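Local coordinates for periplasmic His/Glu/Gln/Arg/opine family-binding protein (Silicibacter pomeroyi, PDB 3I6V), which binds lysine and probably serves as the periplasmic solute-binding component of an ABC transporter for amino acids or opines, at residues A[28-41]-A[202-216]. Residues are numbered along the deposited sequence; the frame is centred on the assembly and turned at random.
Sequences DGFERELGDELCKR and MKEDGTLNTMIKKWF
With CG trans to the backbone N (chi1 173°), Phe-30 drops its ring among Met-211, Ile-212, Trp-215 and Phe-216, while Trp-215, its CG trans to the carbonyl carbon, lays its indole face over the start of helix 30-41. Phe-30 CA stands 3.7 Å from the centroid of the Trp-215 five-membered ring, nearly on the normal, and Gly-29 CA lies over the six-membered ring. The Phe-30 edge turns to the Trp-215 face in an offset edge-to-face pair; the Phe-216 edge meets a Phe-30 face, Phe-216 CE1 lying 3.6 Å from Phe-30 CG, completing an aromatic cluster. The indole's rotation is fixed by an almost straight hydrogen bond from Trp-215 NE1 to Glu-33 OE1 (2.8 Å, 173°); Lys-214 NZ reaches that same oxygen (2.9 Å) from the opposite face of the carboxylate. A leucine in place of Trp-215 would probably uncover Gly-29 and leave Glu-33 with Lys-214 alone of these two donors. Met-202, ending helix 189-204 before the Asp-205/Gly-206 turn, fits between Leu-34, Glu-37, Leu-38 and Arg-41. Arg-41 grips Asp-205 OD2 end-on through NH1 and NH2; its NE salt-bridges Glu-37 OE2. Helices 30-41 and 207-216 run near-antiparallel (162°), with knobs-into-holes packing by Phe-30 and Met-202, in a family 3 solute-binding protein.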
loop_
_atom_site.group_PDB
_atom_site.type_symbol
_atom_site.label_atom_id
_atom_site.label_comp_id
_atom_site.label_asym_id
_atom_site.label_seq_id
_atom_site.Cartn_x
_atom_site.Cartn_y
_atom_site.Cartn_z
ATOM N N ASP A 28 -7.227 8.946 -7.169
ATOM C CA ASP A 28 -7.041 9.990 -6.203
ATOM C C ASP A 28 -6.210 9.403 -5.062
ATOM O O ASP A 28 -5.914 8.215 -5.053
ATOM C CB ASP A 28 -8.439 10.404 -5.669
ATOM C CG ASP A 28 -8.489 11.841 -5.159
ATOM O OD1 ASP A 28 -7.452 12.358 -4.657
ATOM O OD2 ASP A 28 -9.610 12.447 -5.213
ATOM N N GLY A 29 -5.834 10.225 -4.098
ATOM C CA GLY A 29 -5.062 9.734 -2.964
ATOM C C GLY A 29 -3.641 10.267 -2.944
ATOM O O GLY A 29 -3.224 11.022 -3.809
ATOM N N PHE A 30 -2.902 9.876 -1.917
ATOM C CA PHE A 30 -1.494 10.247 -1.768
ATOM C C PHE A 30 -0.689 9.995 -3.043
ATOM O O PHE A 30 0.064 10.856 -3.515
ATOM C CB PHE A 30 -0.877 9.472 -0.589
ATOM C CG PHE A 30 0.607 9.658 -0.467
ATOM C CD1 PHE A 30 1.129 10.860 0.020
ATOM C CD2 PHE A 30 1.479 8.638 -0.845
ATOM C CE1 PHE A 30 2.507 11.043 0.143
ATOM C CE2 PHE A 30 2.872 8.801 -0.736
ATOM C CZ PHE A 30 3.390 9.995 -0.250
ATOM N N GLU A 31 -0.877 8.809 -3.588
ATOM C CA GLU A 31 -0.132 8.348 -4.731
ATOM C C GLU A 31 -0.510 9.008 -6.033
ATOM O O GLU A 31 0.313 9.064 -6.945
ATOM C CB GLU A 31 -0.209 6.810 -4.828
ATOM C CG GLU A 31 0.594 6.214 -3.658
ATOM C CD GLU A 31 0.446 4.714 -3.497
ATOM O OE1 GLU A 31 -0.645 4.170 -3.798
ATOM O OE2 GLU A 31 1.442 4.083 -3.053
ATOM N N ARG A 32 -1.743 9.512 -6.139
ATOM C CA ARG A 32 -2.113 10.319 -7.305
ATOM C C ARG A 32 -1.279 11.584 -7.278
ATOM O O ARG A 32 -0.682 11.957 -8.279
ATOM C CB ARG A 32 -3.608 10.746 -7.281
ATOM C CG ARG A 32 -3.964 11.771 -8.387
ATOM C CD ARG A 32 -3.783 11.065 -9.731
ATOM N NE ARG A 32 -3.891 11.895 -10.940
ATOM C CZ ARG A 32 -4.957 11.908 -11.744
ATOM N NH1 ARG A 32 -6.043 11.194 -11.432
ATOM N NH2 ARG A 32 -4.945 12.650 -12.856
ATOM N N GLU A 33 -1.292 12.270 -6.143
ATOM C CA GLU A 33 -0.543 13.515 -6.028
ATOM C C GLU A 33 0.960 13.270 -6.195
ATOM O O GLU A 33 1.676 14.033 -6.875
ATOM C CB GLU A 33 -0.800 14.159 -4.677
ATOM C CG GLU A 33 -0.316 15.593 -4.640
ATOM C CD GLU A 33 -0.452 16.252 -3.284
ATOM O OE1 GLU A 33 -1.314 15.845 -2.472
ATOM O OE2 GLU A 33 0.314 17.196 -3.036
ATOM N N LEU A 34 1.445 12.211 -5.557
ATOM C CA LEU A 34 2.873 11.907 -5.649
ATOM C C LEU A 34 3.257 11.559 -7.077
ATOM O O LEU A 34 4.175 12.148 -7.637
ATOM C CB LEU A 34 3.252 10.770 -4.689
ATOM C CG LEU A 34 4.712 10.295 -4.819
ATOM C CD1 LEU A 34 5.692 11.407 -4.356
ATOM C CD2 LEU A 34 4.880 9.052 -4.000
ATOM N N GLY A 35 2.536 10.619 -7.676
ATOM C CA GLY A 35 2.828 10.161 -9.015
ATOM C C GLY A 35 2.843 11.295 -10.039
ATOM O O GLY A 35 3.752 11.365 -10.898
ATOM N N ASP A 36 1.832 12.176 -9.965
ATOM C CA ASP A 36 1.787 13.342 -10.859
ATOM C C ASP A 36 2.992 14.237 -10.657
ATOM O O ASP A 36 3.575 14.724 -11.637
ATOM C CB ASP A 36 0.510 14.181 -10.643
ATOM C CG ASP A 36 -0.751 13.482 -11.139
ATOM O OD1 ASP A 36 -0.669 12.521 -11.965
ATOM O OD2 ASP A 36 -1.838 13.939 -10.729
ATOM N N GLU A 37 3.364 14.486 -9.406
ATOM C CA GLU A 37 4.509 15.368 -9.149
ATOM C C GLU A 37 5.844 14.708 -9.578
ATOM O O GLU A 37 6.756 15.377 -10.092
ATOM C CB GLU A 37 4.562 15.795 -7.691
ATOM C CG GLU A 37 5.773 16.675 -7.334
ATOM C CD GLU A 37 5.755 18.044 -8.051
ATOM O OE1 GLU A 37 4.713 18.439 -8.609
ATOM O OE2 GLU A 37 6.796 18.722 -8.063
ATOM N N LEU A 38 5.949 13.390 -9.392
ATOM C CA LEU A 38 7.153 12.692 -9.869
ATOM C C LEU A 38 7.283 12.784 -11.379
ATOM O O LEU A 38 8.373 13.055 -11.884
ATOM C CB LEU A 38 7.208 11.222 -9.418
ATOM C CG LEU A 38 7.341 11.011 -7.921
ATOM C CD1 LEU A 38 7.191 9.486 -7.627
ATOM C CD2 LEU A 38 8.685 11.534 -7.396
ATOM N N CYS A 39 6.196 12.535 -12.103
ATOM C CA CYS A 39 6.234 12.601 -13.542
ATOM C C CYS A 39 6.553 14.021 -14.025
ATOM O O CYS A 39 7.233 14.193 -15.029
ATOM C CB CYS A 39 4.911 12.156 -14.146
ATOM S SG CYS A 39 4.636 10.361 -14.103
ATOM N N LYS A 40 6.013 15.024 -13.345
ATOM C CA LYS A 40 6.296 16.407 -13.706
ATOM C C LYS A 40 7.806 16.675 -13.570
ATOM O O LYS A 40 8.412 17.258 -14.457
ATOM C CB LYS A 40 5.501 17.366 -12.826
ATOM C CG LYS A 40 5.754 18.850 -13.132
ATOM C CD LYS A 40 5.017 19.730 -12.138
ATOM C CE LYS A 40 4.941 21.193 -12.653
ATOM N NZ LYS A 40 4.482 22.043 -11.546
ATOM N N ARG A 41 8.399 16.216 -12.473
ATOM C CA ARG A 41 9.802 16.460 -12.210
ATOM C C ARG A 41 10.735 15.648 -13.114
ATOM O O ARG A 41 11.850 16.078 -13.373
ATOM C CB ARG A 41 10.121 16.194 -10.752
ATOM C CG ARG A 41 9.708 17.306 -9.837
ATOM C CD ARG A 41 9.793 16.818 -8.441
ATOM N NE ARG A 41 9.356 17.802 -7.463
ATOM C CZ ARG A 41 10.108 18.290 -6.479
ATOM N NH1 ARG A 41 11.369 17.906 -6.337
ATOM N NH2 ARG A 41 9.596 19.184 -5.635
ATOM N N MET A 202 12.620 15.179 -4.247
ATOM C CA MET A 202 11.528 15.514 -3.306
ATOM C C MET A 202 11.933 15.278 -1.848
ATOM O O MET A 202 11.406 15.930 -0.916
ATOM C CB MET A 202 10.243 14.724 -3.630
ATOM C CG MET A 202 9.612 15.060 -4.979
ATOM S SD MET A 202 8.010 14.271 -5.305
ATOM C CE MET A 202 7.126 14.891 -3.928
ATOM N N LYS A 203 12.846 14.328 -1.637
ATOM C CA LYS A 203 13.398 14.097 -0.308
ATOM C C LYS A 203 14.316 15.264 0.085
ATOM O O LYS A 203 14.274 15.722 1.212
ATOM C CB LYS A 203 14.144 12.741 -0.197
ATOM C CG LYS A 203 13.195 11.500 -0.256
ATOM C CD LYS A 203 13.917 10.178 -0.041
ATOM C CE LYS A 203 12.979 8.970 -0.286
ATOM N NZ LYS A 203 13.719 7.630 -0.216
ATOM N N GLU A 204 15.115 15.737 -0.868
ATOM C CA GLU A 204 16.112 16.778 -0.617
ATOM C C GLU A 204 15.524 18.184 -0.318
ATOM O O GLU A 204 16.089 18.926 0.491
ATOM C CB GLU A 204 17.123 16.819 -1.765
ATOM C CG GLU A 204 18.158 15.701 -1.662
ATOM C CD GLU A 204 19.046 15.583 -2.902
ATOM O OE1 GLU A 204 18.717 16.194 -3.953
ATOM O OE2 GLU A 204 20.062 14.854 -2.826
ATOM N N ASP A 205 14.395 18.513 -0.954
ATOM C CA ASP A 205 13.723 19.806 -0.798
ATOM C C ASP A 205 12.540 19.807 0.168
ATOM O O ASP A 205 11.899 20.834 0.335
ATOM C CB ASP A 205 13.295 20.363 -2.161
ATOM C CG ASP A 205 12.094 19.612 -2.789
ATOM O OD1 ASP A 205 11.486 18.714 -2.157
ATOM O OD2 ASP A 205 11.748 19.953 -3.933
ATOM N N GLY A 206 12.241 18.669 0.796
ATOM C CA GLY A 206 11.206 18.602 1.827
ATOM C C GLY A 206 9.769 18.450 1.342
ATOM O O GLY A 206 8.853 18.338 2.158
ATOM N N THR A 207 9.550 18.442 0.029
ATOM C CA THR A 207 8.190 18.321 -0.492
ATOM C C THR A 207 7.549 16.950 -0.253
ATOM O O THR A 207 6.310 16.846 -0.158
ATOM C CB THR A 207 8.070 18.691 -1.987
ATOM O OG1 THR A 207 9.043 17.959 -2.746
ATOM C CG2 THR A 207 8.267 20.222 -2.190
ATOM N N LEU A 208 8.371 15.903 -0.166
ATOM C CA LEU A 208 7.840 14.556 0.081
ATOM C C LEU A 208 7.351 14.450 1.509
ATOM O O LEU A 208 6.249 13.965 1.745
ATOM C CB LEU A 208 8.870 13.455 -0.242
ATOM C CG LEU A 208 8.397 12.006 -0.040
ATOM C CD1 LEU A 208 7.069 11.713 -0.765
ATOM C CD2 LEU A 208 9.509 11.020 -0.513
ATOM N N ASN A 209 8.145 14.938 2.462
ATOM C CA ASN A 209 7.704 14.988 3.868
ATOM C C ASN A 209 6.378 15.714 4.056
ATOM O O ASN A 209 5.527 15.247 4.806
ATOM C CB ASN A 209 8.751 15.634 4.771
ATOM C CG ASN A 209 9.930 14.730 5.031
ATOM O OD1 ASN A 209 9.904 13.532 4.703
ATOM N ND2 ASN A 209 10.975 15.291 5.643
ATOM N N THR A 210 6.215 16.845 3.369
ATOM C CA THR A 210 4.982 17.649 3.440
ATOM C C THR A 210 3.820 16.847 2.890
ATOM O O THR A 210 2.775 16.802 3.517
ATOM C CB THR A 210 5.108 18.974 2.656
ATOM O OG1 THR A 210 6.254 19.681 3.123
ATOM C CG2 THR A 210 3.834 19.877 2.835
ATOM N N MET A 211 4.002 16.217 1.723
ATOM C CA MET A 211 2.961 15.358 1.131
ATOM C C MET A 211 2.604 14.215 2.076
ATOM O O MET A 211 1.435 13.930 2.274
ATOM C CB MET A 211 3.375 14.878 -0.271
ATOM C CG MET A 211 2.256 14.282 -1.126
ATOM S SD MET A 211 2.714 13.906 -2.810
ATOM C CE MET A 211 3.290 15.492 -3.427
ATOM N N ILE A 212 3.602 13.610 2.720
ATOM C CA ILE A 212 3.327 12.537 3.632
ATOM C C ILE A 212 2.468 12.997 4.831
ATOM O O ILE A 212 1.488 12.336 5.189
ATOM C CB ILE A 212 4.610 11.862 4.151
ATOM C CG1 ILE A 212 5.325 11.103 3.011
ATOM C CG2 ILE A 212 4.243 10.919 5.277
ATOM C CD1 ILE A 212 6.698 10.506 3.414
ATOM N N LYS A 213 2.857 14.111 5.455
ATOM C CA LYS A 213 2.103 14.650 6.601
ATOM C C LYS A 213 0.690 15.069 6.158
ATOM O O LYS A 213 -0.275 14.759 6.835
ATOM C CB LYS A 213 2.866 15.807 7.288
ATOM C CG LYS A 213 4.073 15.353 8.111
ATOM C CD LYS A 213 4.977 16.520 8.514
ATOM C CE LYS A 213 6.220 16.021 9.262
ATOM N NZ LYS A 213 7.464 16.803 8.837
ATOM N N LYS A 214 0.573 15.728 5.003
ATOM C CA LYS A 214 -0.747 16.098 4.448
ATOM C C LYS A 214 -1.705 14.878 4.442
ATOM O O LYS A 214 -2.844 14.949 4.962
ATOM C CB LYS A 214 -0.590 16.697 3.040
ATOM C CG LYS A 214 -1.907 17.102 2.392
ATOM C CD LYS A 214 -1.694 17.508 0.924
ATOM C CE LYS A 214 -3.042 17.693 0.203
ATOM N NZ LYS A 214 -2.814 18.017 -1.234
ATOM N N TRP A 215 -1.239 13.752 3.888
ATOM C CA TRP A 215 -2.105 12.579 3.736
ATOM C C TRP A 215 -2.145 11.607 4.928
ATOM O O TRP A 215 -3.156 10.967 5.150
ATOM C CB TRP A 215 -1.764 11.833 2.449
ATOM C CG TRP A 215 -2.156 12.574 1.220
ATOM C CD1 TRP A 215 -1.390 13.457 0.509
ATOM C CD2 TRP A 215 -3.413 12.502 0.545
ATOM N NE1 TRP A 215 -2.087 13.926 -0.575
ATOM C CE2 TRP A 215 -3.338 13.366 -0.571
ATOM C CE3 TRP A 215 -4.606 11.787 0.774
ATOM C CZ2 TRP A 215 -4.409 13.534 -1.463
ATOM C CZ3 TRP A 215 -5.670 11.965 -0.102
ATOM C CH2 TRP A 215 -5.564 12.831 -1.206
ATOM N N PHE A 216 -1.049 11.497 5.680
ATOM C CA PHE A 216 -0.938 10.495 6.742
ATOM C C PHE A 216 -0.944 11.082 8.159
ATOM O O PHE A 216 -1.003 10.333 9.138
ATOM C CB PHE A 216 0.287 9.569 6.513
ATOM C CG PHE A 216 0.186 8.753 5.255
ATOM C CD1 PHE A 216 0.834 9.170 4.101
ATOM C CD2 PHE A 216 -0.591 7.595 5.219
ATOM C CE1 PHE A 216 0.735 8.440 2.893
ATOM C CE2 PHE A 216 -0.723 6.853 4.020
ATOM C CZ PHE A 216 -0.064 7.277 2.852
#